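Local coordinates for MobB protein homolog (Geobacillus stearothermophilus, PDB 1XJC) that probably binds a nucleotide through a P-loop and may assist molybdopterin guanine dinucleotide synthesis, at residues Trp7-Tyr12 and Glu22-Ala27; Val29-Arg34 and Trp160-Val165; Gly36-His41 and Trp83-Val88; Ala65-Gly70 and Leu74-Arg79; Pro147-Ser150 and Asp155-Ile158. All coordinates share one frame; numbering follows the deposited sequence.

Interaction 1. Residues Trp7-Tyr12 and Glu22-Ala27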
# COMPACT_ATOMS: atom_id res chain seq x y z
N TRP A 7 5.44 -1.81 1.71
CA TRP A 7 4.39 -1.53 2.67
C TRP A 7 3.03 -1.78 2.03
O TRP A 7 2.83 -1.50 0.86
CB TRP A 7 4.44 -0.07 3.15
CG TRP A 7 5.50 0.18 4.18
CD1 TRP A 7 6.84 0.21 3.99
CD2 TRP A 7 5.28 0.43 5.58
NE1 TRP A 7 7.49 0.45 5.18
CE2 TRP A 7 6.55 0.60 6.18
CE3 TRP A 7 4.14 0.53 6.38
CZ2 TRP A 7 6.71 0.85 7.55
CZ3 TRP A 7 4.29 0.79 7.75
CH2 TRP A 7 5.58 0.95 8.32
N GLN A 8 2.08 -2.29 2.81
CA GLN A 8 0.77 -2.56 2.29
C GLN A 8 -0.31 -1.62 2.81
O GLN A 8 -0.24 -1.12 3.94
CB GLN A 8 0.36 -3.99 2.61
CG GLN A 8 1.10 -5.05 1.85
CD GLN A 8 0.72 -6.44 2.31
OE1 GLN A 8 -0.39 -6.92 2.01
NE2 GLN A 8 1.61 -7.09 3.04
N VAL A 9 -1.30 -1.39 1.97
CA VAL A 9 -2.44 -0.56 2.31
C VAL A 9 -3.62 -1.49 2.11
O VAL A 9 -3.88 -1.95 0.99
CB VAL A 9 -2.54 0.66 1.38
CG1 VAL A 9 -3.88 1.39 1.61
CG2 VAL A 9 -1.36 1.62 1.65
N VAL A 10 -4.32 -1.82 3.20
CA VAL A 10 -5.46 -2.73 3.12
C VAL A 10 -6.75 -2.11 3.64
O VAL A 10 -6.73 -1.28 4.57
CB VAL A 10 -5.19 -4.04 3.90
CG1 VAL A 10 -3.97 -4.75 3.31
CG2 VAL A 10 -4.94 -3.74 5.39
N GLY A 11 -7.87 -2.50 3.04
CA GLY A 11 -9.16 -1.99 3.44
C GLY A 11 -10.23 -2.31 2.41
O GLY A 11 -9.92 -2.64 1.25
N TYR A 12 -11.49 -2.20 2.82
CA TYR A 12 -12.60 -2.49 1.93
C TYR A 12 -12.88 -1.30 1.00
O TYR A 12 -12.19 -0.27 1.06
CB TYR A 12 -13.82 -2.85 2.77
CG TYR A 12 -13.60 -4.14 3.56
CD1 TYR A 12 -13.41 -5.35 2.90
CD2 TYR A 12 -13.53 -4.13 4.96
CE1 TYR A 12 -13.16 -6.53 3.61
CE2 TYR A 12 -13.28 -5.30 5.68
CZ TYR A 12 -13.09 -6.49 5.00
OH TYR A 12 -12.86 -7.66 5.69
N GLU A 22 -2.56 7.85 -2.83
CA GLU A 22 -2.21 9.05 -3.56
C GLU A 22 -1.31 10.00 -2.79
O GLU A 22 -0.29 10.47 -3.31
CB GLU A 22 -3.49 9.79 -4.01
CG GLU A 22 -3.95 9.32 -5.38
CD GLU A 22 -5.25 9.97 -5.86
OE1 GLU A 22 -5.46 11.18 -5.59
OE2 GLU A 22 -6.04 9.25 -6.51
N LYS A 23 -1.67 10.28 -1.55
CA LYS A 23 -0.89 11.20 -0.75
C LYS A 23 0.46 10.62 -0.37
O LYS A 23 1.45 11.34 -0.33
CB LYS A 23 -1.67 11.58 0.51
CG LYS A 23 -2.88 12.45 0.21
CD LYS A 23 -3.67 12.74 1.48
CE LYS A 23 -4.93 13.52 1.15
NZ LYS A 23 -4.58 14.79 0.44
N TRP A 24 0.50 9.33 -0.07
CA TRP A 24 1.75 8.69 0.33
C TRP A 24 2.70 8.66 -0.87
O TRP A 24 3.86 9.02 -0.74
CB TRP A 24 1.48 7.27 0.83
CG TRP A 24 2.58 6.68 1.66
CD1 TRP A 24 3.84 7.19 1.85
CD2 TRP A 24 2.52 5.47 2.43
NE1 TRP A 24 4.55 6.37 2.70
CE2 TRP A 24 3.77 5.31 3.06
CE3 TRP A 24 1.52 4.51 2.64
CZ2 TRP A 24 4.05 4.22 3.90
CZ3 TRP A 24 1.80 3.42 3.47
CH2 TRP A 24 3.06 3.29 4.09
N VAL A 25 2.21 8.23 -2.04
CA VAL A 25 3.06 8.21 -3.24
C VAL A 25 3.60 9.63 -3.52
O VAL A 25 4.79 9.80 -3.78
CB VAL A 25 2.28 7.69 -4.50
CG1 VAL A 25 3.04 8.04 -5.77
CG2 VAL A 25 2.08 6.17 -4.43
N ALA A 26 2.73 10.64 -3.45
CA ALA A 26 3.15 12.03 -3.72
C ALA A 26 4.25 12.52 -2.77
O ALA A 26 5.21 13.18 -3.20
CB ALA A 26 1.91 12.99 -3.64
N ALA A 27 4.14 12.21 -1.48
CA ALA A 27 5.15 12.65 -0.52
C ALA A 27 6.45 11.93 -0.84
O ALA A 27 7.52 12.54 -0.83
CB ALA A 27 4.71 12.32 0.92

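Interaction 2. Residues Val29-Arg34 and Trp160-Val165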
# COMPACT_ATOMS: atom_id res chain seq x y z
N VAL A 29 7.43 10.76 -3.74
CA VAL A 29 7.97 11.34 -4.98
C VAL A 29 8.64 12.69 -4.70
O VAL A 29 9.75 12.95 -5.17
CB VAL A 29 6.86 11.52 -6.08
CG1 VAL A 29 7.41 12.29 -7.26
CG2 VAL A 29 6.36 10.15 -6.55
N ARG A 30 7.98 13.54 -3.93
CA ARG A 30 8.55 14.85 -3.59
C ARG A 30 9.90 14.73 -2.91
O ARG A 30 10.77 15.57 -3.10
CB ARG A 30 7.64 15.65 -2.65
CG ARG A 30 6.36 16.12 -3.25
CD ARG A 30 5.68 17.10 -2.30
NE ARG A 30 4.23 17.06 -2.46
CZ ARG A 30 3.42 16.27 -1.77
NH1 ARG A 30 3.90 15.44 -0.85
NH2 ARG A 30 2.11 16.30 -2.00
N GLU A 31 10.07 13.70 -2.08
CA GLU A 31 11.34 13.48 -1.39
C GLU A 31 12.36 12.95 -2.37
O GLU A 31 13.51 12.72 -2.00
CB GLU A 31 11.18 12.47 -0.25
CG GLU A 31 10.49 13.00 0.98
CD GLU A 31 11.22 14.19 1.56
OE1 GLU A 31 12.36 14.01 2.04
OE2 GLU A 31 10.65 15.30 1.53
N GLY A 32 11.94 12.74 -3.62
CA GLY A 32 12.85 12.22 -4.62
C GLY A 32 13.06 10.71 -4.58
O GLY A 32 13.98 10.20 -5.21
N TRP A 33 12.21 9.98 -3.86
CA TRP A 33 12.35 8.53 -3.79
C TRP A 33 11.92 7.83 -5.09
O TRP A 33 11.13 8.37 -5.87
CB TRP A 33 11.52 7.97 -2.63
CG TRP A 33 12.00 8.37 -1.26
CD1 TRP A 33 13.09 9.14 -0.95
CD2 TRP A 33 11.40 8.01 -0.01
NE1 TRP A 33 13.21 9.29 0.42
CE2 TRP A 33 12.18 8.60 1.02
CE3 TRP A 33 10.28 7.24 0.35
CZ2 TRP A 33 11.87 8.45 2.38
CZ3 TRP A 33 9.97 7.10 1.71
CH2 TRP A 33 10.77 7.70 2.70
N ARG A 34 12.47 6.64 -5.31
CA ARG A 34 12.12 5.81 -6.47
C ARG A 34 11.01 4.93 -5.91
O ARG A 34 11.25 4.06 -5.06
CB ARG A 34 13.34 4.98 -6.91
CG ARG A 34 14.50 5.84 -7.51
CD ARG A 34 15.71 4.96 -7.90
NE ARG A 34 15.35 3.94 -8.89
CZ ARG A 34 15.04 4.20 -10.16
NH1 ARG A 34 15.05 5.46 -10.60
NH2 ARG A 34 14.71 3.22 -10.99
N TRP A 160 4.22 10.80 9.55
CA TRP A 160 4.46 9.66 10.44
C TRP A 160 4.88 8.42 9.64
O TRP A 160 5.86 7.71 9.98
CB TRP A 160 3.19 9.34 11.23
CG TRP A 160 3.39 8.27 12.27
CD1 TRP A 160 3.85 8.44 13.55
CD2 TRP A 160 3.18 6.87 12.10
NE1 TRP A 160 3.94 7.23 14.18
CE2 TRP A 160 3.54 6.24 13.31
CE3 TRP A 160 2.73 6.08 11.03
CZ2 TRP A 160 3.46 4.86 13.49
CZ3 TRP A 160 2.65 4.70 11.21
CH2 TRP A 160 3.02 4.11 12.44
N LEU A 161 4.14 8.14 8.57
CA LEU A 161 4.45 6.98 7.73
C LEU A 161 5.81 7.13 7.05
O LEU A 161 6.59 6.18 7.04
CB LEU A 161 3.35 6.78 6.67
CG LEU A 161 2.01 6.29 7.22
CD1 LEU A 161 0.94 6.34 6.13
CD2 LEU A 161 2.19 4.88 7.75
N MSE A 162 6.10 8.31 6.51
CA MSE A 162 7.39 8.53 5.86
C MSE A 162 8.52 8.24 6.86
O MSE A 162 9.54 7.62 6.52
CB MSE A 162 7.47 9.97 5.33
CG MSE A 162 6.51 10.24 4.16
SE MSE A 162 7.00 9.22 2.57
CE MSE A 162 8.38 10.41 1.89
N ASN A 163 8.33 8.67 8.10
CA ASN A 163 9.34 8.43 9.12
C ASN A 163 9.47 6.93 9.38
O ASN A 163 10.58 6.42 9.55
CB ASN A 163 9.00 9.16 10.42
CG ASN A 163 10.05 8.93 11.50
OD1 ASN A 163 11.22 9.29 11.35
ND2 ASN A 163 9.64 8.30 12.60
N GLU A 164 8.34 6.22 9.39
CA GLU A 164 8.36 4.77 9.62
C GLU A 164 9.15 4.08 8.51
O GLU A 164 9.92 3.15 8.78
CB GLU A 164 6.94 4.19 9.70
CG GLU A 164 6.21 4.50 10.99
CD GLU A 164 7.00 4.09 12.23
OE1 GLU A 164 7.22 2.88 12.42
OE2 GLU A 164 7.41 4.98 13.01
N VAL A 165 8.95 4.52 7.27
CA VAL A 165 9.68 3.95 6.15
C VAL A 165 11.19 4.26 6.29
O VAL A 165 12.03 3.38 6.13
CB VAL A 165 9.21 4.52 4.79
CG1 VAL A 165 10.10 3.98 3.67
CG2 VAL A 165 7.73 4.18 4.54

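Interaction 3. Residues Gly36-His41 and Trp83-Val88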
# COMPACT_ATOMS: atom_id res chain seq x y z
N GLY A 36 7.40 2.41 -6.32
CA GLY A 36 6.68 1.45 -7.14
C GLY A 36 5.34 1.21 -6.46
O GLY A 36 5.26 1.32 -5.24
N THR A 37 4.27 0.95 -7.21
CA THR A 37 2.99 0.64 -6.59
C THR A 37 2.43 -0.63 -7.23
O THR A 37 2.73 -0.92 -8.39
CB THR A 37 1.93 1.77 -6.74
OG1 THR A 37 1.67 2.01 -8.13
CG2 THR A 37 2.43 3.06 -6.08
N VAL A 38 1.64 -1.38 -6.46
CA VAL A 38 0.99 -2.60 -6.94
C VAL A 38 -0.45 -2.55 -6.42
O VAL A 38 -0.69 -2.28 -5.23
CB VAL A 38 1.68 -3.91 -6.39
CG1 VAL A 38 1.04 -5.15 -7.00
CG2 VAL A 38 3.19 -3.89 -6.70
N LYS A 39 -1.41 -2.77 -7.30
CA LYS A 39 -2.82 -2.77 -6.92
C LYS A 39 -3.49 -3.98 -7.54
O LYS A 39 -3.25 -4.31 -8.71
CB LYS A 39 -3.54 -1.51 -7.43
CG LYS A 39 -2.94 -0.20 -6.94
CD LYS A 39 -3.71 1.01 -7.48
CE LYS A 39 -3.02 2.32 -7.07
NZ LYS A 39 -3.70 3.54 -7.58
N HIS A 40 -4.33 -4.65 -6.75
CA HIS A 40 -5.05 -5.81 -7.23
C HIS A 40 -6.35 -5.30 -7.85
O HIS A 40 -7.22 -4.78 -7.15
CB HIS A 40 -5.33 -6.77 -6.06
CG HIS A 40 -5.54 -8.18 -6.49
ND1 HIS A 40 -6.75 -8.64 -6.98
CD2 HIS A 40 -4.69 -9.24 -6.54
CE1 HIS A 40 -6.63 -9.91 -7.32
NE2 HIS A 40 -5.39 -10.30 -7.06
N HIS A 41 -6.45 -5.43 -9.17
CA HIS A 41 -7.57 -4.98 -10.01
C HIS A 41 -8.74 -4.31 -9.33
O HIS A 41 -9.59 -3.72 -10.00
CB HIS A 41 -8.10 -6.13 -10.88
CG HIS A 41 -8.93 -7.13 -10.13
ND1 HIS A 41 -8.40 -7.97 -9.17
CD2 HIS A 41 -10.25 -7.44 -10.22
CE1 HIS A 41 -9.36 -8.76 -8.71
NE2 HIS A 41 -10.49 -8.45 -9.32
N TRP A 83 -1.08 -14.50 -10.85
CA TRP A 83 0.02 -13.62 -10.45
C TRP A 83 0.05 -13.45 -8.93
O TRP A 83 -0.91 -12.99 -8.34
CB TRP A 83 -0.12 -12.23 -11.09
CG TRP A 83 0.23 -12.19 -12.54
CD1 TRP A 83 -0.64 -12.14 -13.59
CD2 TRP A 83 1.54 -12.23 -13.11
NE1 TRP A 83 0.05 -12.15 -14.78
CE2 TRP A 83 1.39 -12.20 -14.51
CE3 TRP A 83 2.83 -12.28 -12.56
CZ2 TRP A 83 2.49 -12.22 -15.38
CZ3 TRP A 83 3.92 -12.30 -13.43
CH2 TRP A 83 3.74 -12.27 -14.83
N ARG A 84 1.15 -13.83 -8.30
CA ARG A 84 1.27 -13.63 -6.86
C ARG A 84 2.02 -12.32 -6.64
O ARG A 84 2.79 -11.89 -7.51
CB ARG A 84 2.04 -14.79 -6.23
CG ARG A 84 1.32 -16.11 -6.31
CD ARG A 84 2.25 -17.26 -5.97
NE ARG A 84 1.57 -18.55 -6.12
CZ ARG A 84 0.67 -19.03 -5.27
NH1 ARG A 84 0.34 -18.33 -4.19
NH2 ARG A 84 0.09 -20.20 -5.51
N LEU A 85 1.81 -11.68 -5.49
CA LEU A 85 2.50 -10.41 -5.23
C LEU A 85 4.00 -10.60 -5.42
O LEU A 85 4.66 -9.76 -6.02
CB LEU A 85 2.22 -9.89 -3.81
CG LEU A 85 3.05 -8.64 -3.43
CD1 LEU A 85 2.65 -7.46 -4.33
CD2 LEU A 85 2.82 -8.30 -1.93
N ASP A 86 4.55 -11.71 -4.92
CA ASP A 86 5.99 -11.93 -5.10
C ASP A 86 6.41 -11.96 -6.56
O ASP A 86 7.53 -11.57 -6.87
CB ASP A 86 6.46 -13.19 -4.37
CG ASP A 86 6.75 -12.93 -2.90
OD1 ASP A 86 6.78 -11.74 -2.50
OD2 ASP A 86 6.94 -13.91 -2.13
N ASP A 87 5.55 -12.42 -7.46
CA ASP A 87 5.93 -12.41 -8.88
C ASP A 87 6.14 -10.96 -9.32
O ASP A 87 7.09 -10.65 -10.05
CB ASP A 87 4.86 -13.01 -9.76
CG ASP A 87 4.59 -14.45 -9.44
OD1 ASP A 87 5.56 -15.21 -9.19
OD2 ASP A 87 3.40 -14.82 -9.45
N VAL A 88 5.25 -10.07 -8.88
CA VAL A 88 5.35 -8.67 -9.26
C VAL A 88 6.58 -8.02 -8.61
O VAL A 88 7.34 -7.34 -9.28
CB VAL A 88 4.06 -7.88 -8.87
CG1 VAL A 88 4.04 -6.56 -9.58
CG2 VAL A 88 2.83 -8.69 -9.23

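Interaction 4. Residues Ala65-Gly70 and Leu74-Arg79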
# COMPACT_ATOMS: atom_id res chain seq x y z
N ALA A 65 2.03 -12.02 -24.04
CA ALA A 65 2.64 -10.75 -23.62
C ALA A 65 2.65 -9.67 -24.70
O ALA A 65 2.92 -9.95 -25.88
CB ALA A 65 4.08 -11.01 -23.17
N THR A 66 2.33 -8.45 -24.30
CA THR A 66 2.38 -7.32 -25.22
C THR A 66 3.14 -6.20 -24.51
O THR A 66 3.08 -6.07 -23.28
CB THR A 66 0.97 -6.83 -25.62
OG1 THR A 66 0.29 -6.33 -24.46
CG2 THR A 66 0.16 -7.98 -26.23
N ALA A 67 3.86 -5.40 -25.28
CA ALA A 67 4.61 -4.30 -24.73
C ALA A 67 4.65 -3.17 -25.74
O ALA A 67 4.88 -3.38 -26.94
CB ALA A 67 6.04 -4.74 -24.40
N VAL A 68 4.40 -1.96 -25.25
CA VAL A 68 4.45 -0.77 -26.08
C VAL A 68 5.44 0.12 -25.36
O VAL A 68 5.28 0.37 -24.16
CB VAL A 68 3.09 -0.06 -26.14
CG1 VAL A 68 3.23 1.21 -26.99
CG2 VAL A 68 2.03 -0.99 -26.72
N GLU A 69 6.45 0.60 -26.08
CA GLU A 69 7.48 1.44 -25.47
C GLU A 69 7.69 2.76 -26.19
O GLU A 69 7.64 2.84 -27.42
CB GLU A 69 8.80 0.67 -25.42
CG GLU A 69 9.89 1.32 -24.58
CD GLU A 69 10.45 2.62 -25.17
OE1 GLU A 69 10.82 2.62 -26.37
OE2 GLU A 69 10.53 3.63 -24.44
N GLY A 70 7.95 3.80 -25.40
CA GLY A 70 8.20 5.11 -25.95
C GLY A 70 8.54 6.13 -24.88
O GLY A 70 7.93 6.15 -23.81
N LEU A 74 7.69 2.12 -20.51
CA LEU A 74 7.39 0.79 -21.06
C LEU A 74 6.08 0.30 -20.48
O LEU A 74 5.92 0.18 -19.26
CB LEU A 74 8.50 -0.20 -20.73
CG LEU A 74 8.17 -1.70 -20.93
CD1 LEU A 74 7.87 -2.01 -22.39
CD2 LEU A 74 9.34 -2.54 -20.46
N GLN A 75 5.13 0.03 -21.36
CA GLN A 75 3.83 -0.48 -20.96
C GLN A 75 3.77 -1.97 -21.30
O GLN A 75 3.99 -2.36 -22.45
CB GLN A 75 2.73 0.26 -21.71
CG GLN A 75 1.37 -0.36 -21.55
CD GLN A 75 0.32 0.38 -22.34
OE1 GLN A 75 0.11 1.58 -22.14
NE2 GLN A 75 -0.36 -0.33 -23.25
N LEU A 76 3.46 -2.78 -20.29
CA LEU A 76 3.40 -4.23 -20.44
C LEU A 76 2.08 -4.85 -19.98
O LEU A 76 1.48 -4.41 -18.99
CB LEU A 76 4.52 -4.88 -19.61
CG LEU A 76 6.00 -4.67 -19.96
CD1 LEU A 76 6.88 -5.03 -18.76
CD2 LEU A 76 6.38 -5.52 -21.15
N HIS A 77 1.65 -5.87 -20.71
CA HIS A 77 0.45 -6.64 -20.39
C HIS A 77 0.93 -8.09 -20.45
O HIS A 77 1.27 -8.60 -21.53
CB HIS A 77 -0.66 -6.36 -21.41
CG HIS A 77 -1.35 -5.05 -21.20
ND1 HIS A 77 -2.35 -4.87 -20.26
CD2 HIS A 77 -1.14 -3.83 -21.76
CE1 HIS A 77 -2.72 -3.61 -20.25
NE2 HIS A 77 -2.01 -2.95 -21.15
N LEU A 78 1.00 -8.75 -19.30
CA LEU A 78 1.50 -10.10 -19.23
C LEU A 78 0.46 -11.05 -18.64
O LEU A 78 -0.14 -10.75 -17.61
CB LEU A 78 2.77 -10.14 -18.36
CG LEU A 78 3.87 -9.10 -18.67
CD1 LEU A 78 4.97 -9.20 -17.63
CD2 LEU A 78 4.44 -9.32 -20.06
N ARG A 79 0.24 -12.18 -19.30
CA ARG A 79 -0.75 -13.14 -18.85
C ARG A 79 -0.11 -14.37 -18.22
O ARG A 79 0.93 -14.86 -18.67
CB ARG A 79 -1.66 -13.56 -20.01
CG ARG A 79 -2.92 -14.32 -19.55
CD ARG A 79 -3.84 -14.71 -20.72
NE ARG A 79 -3.44 -15.98 -21.32
CZ ARG A 79 -3.27 -16.17 -22.63
NH1 ARG A 79 -3.47 -15.17 -23.48
NH2 ARG A 79 -2.91 -17.37 -23.08
O HOH W 1 0.87 -3.34 -23.94

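Interaction 5. Residues Pro147-Ser150 and Asp155-Ile158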
# COMPACT_ATOMS: atom_id res chain seq x y z
N PRO A 147 -1.32 2.88 16.54
CA PRO A 147 -1.85 4.24 16.50
C PRO A 147 -3.01 4.29 15.51
O PRO A 147 -3.03 3.56 14.51
CB PRO A 147 -0.65 5.08 16.04
CG PRO A 147 0.21 4.09 15.30
CD PRO A 147 0.10 2.84 16.13
N VAL A 148 -4.00 5.12 15.82
CA VAL A 148 -5.17 5.28 14.97
C VAL A 148 -5.25 6.76 14.59
O VAL A 148 -5.13 7.63 15.47
CB VAL A 148 -6.49 4.88 15.69
CG1 VAL A 148 -7.69 5.05 14.74
CG2 VAL A 148 -6.39 3.45 16.22
N PHE A 149 -5.43 7.03 13.30
CA PHE A 149 -5.53 8.40 12.81
C PHE A 149 -6.87 8.55 12.06
O PHE A 149 -7.47 7.57 11.60
CB PHE A 149 -4.42 8.74 11.79
CG PHE A 149 -3.00 8.56 12.29
CD1 PHE A 149 -2.29 9.63 12.85
CD2 PHE A 149 -2.35 7.33 12.14
CE1 PHE A 149 -0.96 9.48 13.24
CE2 PHE A 149 -1.02 7.16 12.52
CZ PHE A 149 -0.32 8.23 13.08
N SER A 150 -7.31 9.78 11.93
CA SER A 150 -8.51 10.06 11.17
C SER A 150 -8.03 10.15 9.72
O SER A 150 -6.93 10.65 9.44
CB SER A 150 -9.10 11.42 11.57
OG SER A 150 -9.91 11.94 10.52
N ASP A 155 -2.04 15.44 7.40
CA ASP A 155 -0.94 16.31 7.80
C ASP A 155 -0.15 15.65 8.92
O ASP A 155 0.99 16.02 9.22
CB ASP A 155 -1.44 17.67 8.29
CG ASP A 155 -1.76 18.62 7.14
OD1 ASP A 155 -1.28 18.36 6.02
OD2 ASP A 155 -2.48 19.62 7.37
N GLU A 156 -0.78 14.66 9.55
CA GLU A 156 -0.11 13.94 10.60
C GLU A 156 0.28 12.52 10.19
O GLU A 156 1.43 12.11 10.44
CB GLU A 156 -0.99 13.86 11.84
CG GLU A 156 -0.30 13.21 12.99
CD GLU A 156 -0.57 13.95 14.28
OE1 GLU A 156 -1.71 13.84 14.80
OE2 GLU A 156 0.35 14.65 14.76
N TYR A 157 -0.61 11.78 9.54
CA TYR A 157 -0.20 10.41 9.21
C TYR A 157 0.82 10.23 8.09
O TYR A 157 1.57 9.26 8.10
CB TYR A 157 -1.42 9.47 9.03
CG TYR A 157 -2.40 9.78 7.93
CD1 TYR A 157 -2.04 9.64 6.58
CD2 TYR A 157 -3.71 10.16 8.23
CE1 TYR A 157 -2.98 9.87 5.57
CE2 TYR A 157 -4.65 10.39 7.23
CZ TYR A 157 -4.28 10.25 5.90
OH TYR A 157 -5.22 10.46 4.92
N ILE A 158 0.89 11.16 7.15
CA ILE A 158 1.86 11.05 6.06
C ILE A 158 3.29 11.24 6.61
O ILE A 158 4.15 10.40 6.39
CB ILE A 158 1.56 12.08 4.93
CG1 ILE A 158 0.24 11.70 4.24
CG2 ILE A 158 2.72 12.11 3.92
CD1 ILE A 158 0.26 10.29 3.55

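Interaction 1. Residues Trp7-Tyr12 and Glu22-Ala27
Trp24 drives the six-membered ring of its indole edge-on toward the face of Trp7, an offset edge-to-face pair whose planes stand 68° apart. The two ring centroids concerned, that of the Trp7 five-membered ring and that of the Trp24 six-membered ring, lie 5.6 Å apart. One corner of the incoming indole does most of the touching: Trp24 CH2 sits 3.7 Å from Trp7 CE3 and 3.8 Å from Trp7 CB, so it rests where the ring of Trp7 joins its own stem. The neighbouring edge of the same ring meets Val9, whose CG2 comes within 4.1 Å of Trp24 CZ3. A single indole thus bridges two residues that lie two apart on strand 6-10 and point to the same side of the sheet. Its reach follows from the first torsion: CG is anti to the backbone N (chi1 -162°), which extends the ring from the helix across a CA separation of 10.3 Å between Val9 and Trp24. The contact is wholly apolar and buried. Leu101 and Val113, on the strands flanking 6-10, also touch Trp24, while Val165 of helix 154-166 packs on both tryptophans. Trp7 NE1 turns instead to Asn5 OD1 in a weak hydrogen bond. Further along, Gly11 O accepts a hydrogen bond from Lys17 NZ. Strand 6-10, this loop and helix 17-30 form the strand-loop-helix unit of a probable Walker A P-loop, and the packing of the helix on the central parallel sheet is that of the P-loop NTPase fold.

Interaction 2. Residues Val29-Arg34 and Trp160-Val165
Trp33 and Met162, a selenomethionine, form a Met-aromatic contact that joins the end of helix 17-30 to helix 154-166 on one side of a P-loop NTPase-like sheet. The terminal methyl lies over the ring face: Met162 CE stands 3.8 Å from the centroid of the six-membered ring of Trp33, only 16° off the normal, in CH-pi geometry. The selenium lies more obliquely, with Met162 SE 4.5 Å from that same centroid. Val165, one helical turn on, adds its CG1 at 3.7 Å from Trp33 CZ3. The aliphatic part of Glu31 joins the same cluster: its CB lies above the ring face that the methyl meets, and its CG approaches Met162 CE to 3.5 Å. Replacing Trp33 with an alanine would probably leave the Met162 methyl without its aromatic platform and open a gap beside Val165. Bends at chi2 and chi3 (-66° and -82°) curl the selenomethionine so that its methyl faces the ring. Outward from this shell, Arg168 adds a cation-pi contact to Trp33, and Ala28 and Asp98 touch its side chain. The indole is placed by the turn before it, where the chain reverses and Trp33 comes round toward helix 154-166. Gly32, at positive phi, ends helix 17-30 there in a Schellman motif, and its N binds Val29 O at 2.7 Å.

Interaction 3. Residues Gly36-His41 and Trp83-Val88
A small apolar contact sets helix 85-92 against strand 35-39, the outermost strand at one end of the parallel sheet in this chain. Val38 carries it from the strand side by offering its two methyls to two helix residues. Val38 CG1 meets Leu85 CD1 at 3.9 Å, and Val38 CG2 meets Val88 CG1 at 4.0 Å, so the branched side chain fits between positions one turn apart on the helix. Both methyl pairs lie at ordinary van der Waals distance. Leu85 bends its CD1 methyl toward the strand, with CG anti to the backbone N (chi1 174°), whereas Val88 slides past Val38 in the opposite direction. The helix start is fixed close by: Arg84 occupies the N-cap position, and its backbone N gives a straight hydrogen bond of 2.7 Å to Asp87 OD2, at an N-H...O angle of 169°. That bond ties the carboxylate to the backbone at the first turn, just where Leu85 leaves for the strand. Around the contact, Tyr105 touches both Val38 and Leu85, and Leu85 also reaches Val102 on the adjacent strand 99-103. Thr37, next along the edge strand, packs on Met21 and Val25, which places helix 17-30 on the opposite face of the sheet from helix 85-92.

Interaction 4. Residues Ala65-Gly70 and Leu74-Arg79
Thr66 and His77 face each other across two antiparallel strands and cross obliquely on the sheet side that also carries Val68 and Gln75. Thr66 OG1 lies 3.2 Å from His77 CB, beside the root of the imidazole. The hydroxyl sits between its own backbone N and carbonyl carbon (chi1 63°), which turns it toward the neighbouring strand. A water joins it to the next pair along, 3.1 Å from Thr66 OG1 and, by a weak bond, 3.3 Å from Gln75 NE2; the amide N and the water both lie near the plane of the His77 ring, at its edge. The other face carries Ala65, Ala67, Leu74, Leu76 and Leu78, with Glu69 at its end. Ala65 CB meets Leu78 CD2 at 3.6 Å, while Ala67 CB is pressed to 3.4 Å from Leu76 CD2, tighter than a usual carbon contact, and also touches Leu74, which reaches diagonally across. Backbone bonding sets this arrangement. Thr66 with His77 and Val68 with Gln75 are hydrogen-bonded pairs, each with two N-H...O bonds, among them Gln75 N to Val68 O at 2.8 Å. The pairs of Ala65 with Leu78, Ala67 with Leu76 and Glu69 with Leu74 are non-hydrogen-bonded. The whole lies at the surface, its centre about 23 Å from that of the chain, in a sheet separate from the parallel one. With strand directions 172° apart, this is a regular two-stranded antiparallel beta hairpin.

Interaction 5. Residues Pro147-Ser150 and Asp155-Ile158
Phe149 lays one face of its ring against Tyr157, whose CB stands 3.8 Å from the ring centroid and 14° off the normal, a CH-pi contact. The phenyl ring owes its place to a first torsion that sets CG anti to the carbonyl carbon (chi1 -57°), directing it from strand 148-150 at helix 154-166. Glu156 comes at the same ring with its aliphatic part: its CG reaches 3.8 Å from Phe149 CE1, the two side chains crossing at about a right angle. Tyr157 adopts the less common helical choice, CG lying between the backbone N and the carbonyl carbon (chi1 62°). This sends the phenol onward in the strand's own direction, past Ser150 toward Leu151, and its edge meets a carbonyl, with Tyr157 CE2 3.2 Å from Ser150 O and near the ring plane. Beyond, Tyr157 OH hydrogen-bonds Leu151 O, and Trp160 meets the Phe149 ring from the same helix. An alanine in place of Phe149 would probably leave the Tyr157 CB and Glu156 CG without the surface they rest on. Chemically, the strand-helix join is mainly carbon on an aromatic face, while the polar end of the tyrosine is satisfied by the backbone of the connecting turn.

From the N terminus, interaction 1 closes a short loop, folding helix 17-30 onto strand 6-10. Interaction 2 then opens at the end of that helix and closes only at helix 154-166, so interactions 3, 4 and 5 all fall within its span. Interaction 3 brings helix 85-92 back to strand 35-39, and inside its loop lies the hairpin of interaction 4; the two meet where Trp83 NE1 probably hydrogen-bonds Leu78 O. Interaction 5 follows, linking strand 148-150 to helix 154-166. None of the loops cross. Trp24 packs on Val165 and on Ile158, joining interaction 1 to interactions 2 and 5, whereas interactions 3 and 5 serve opposite edges of the parallel sheet.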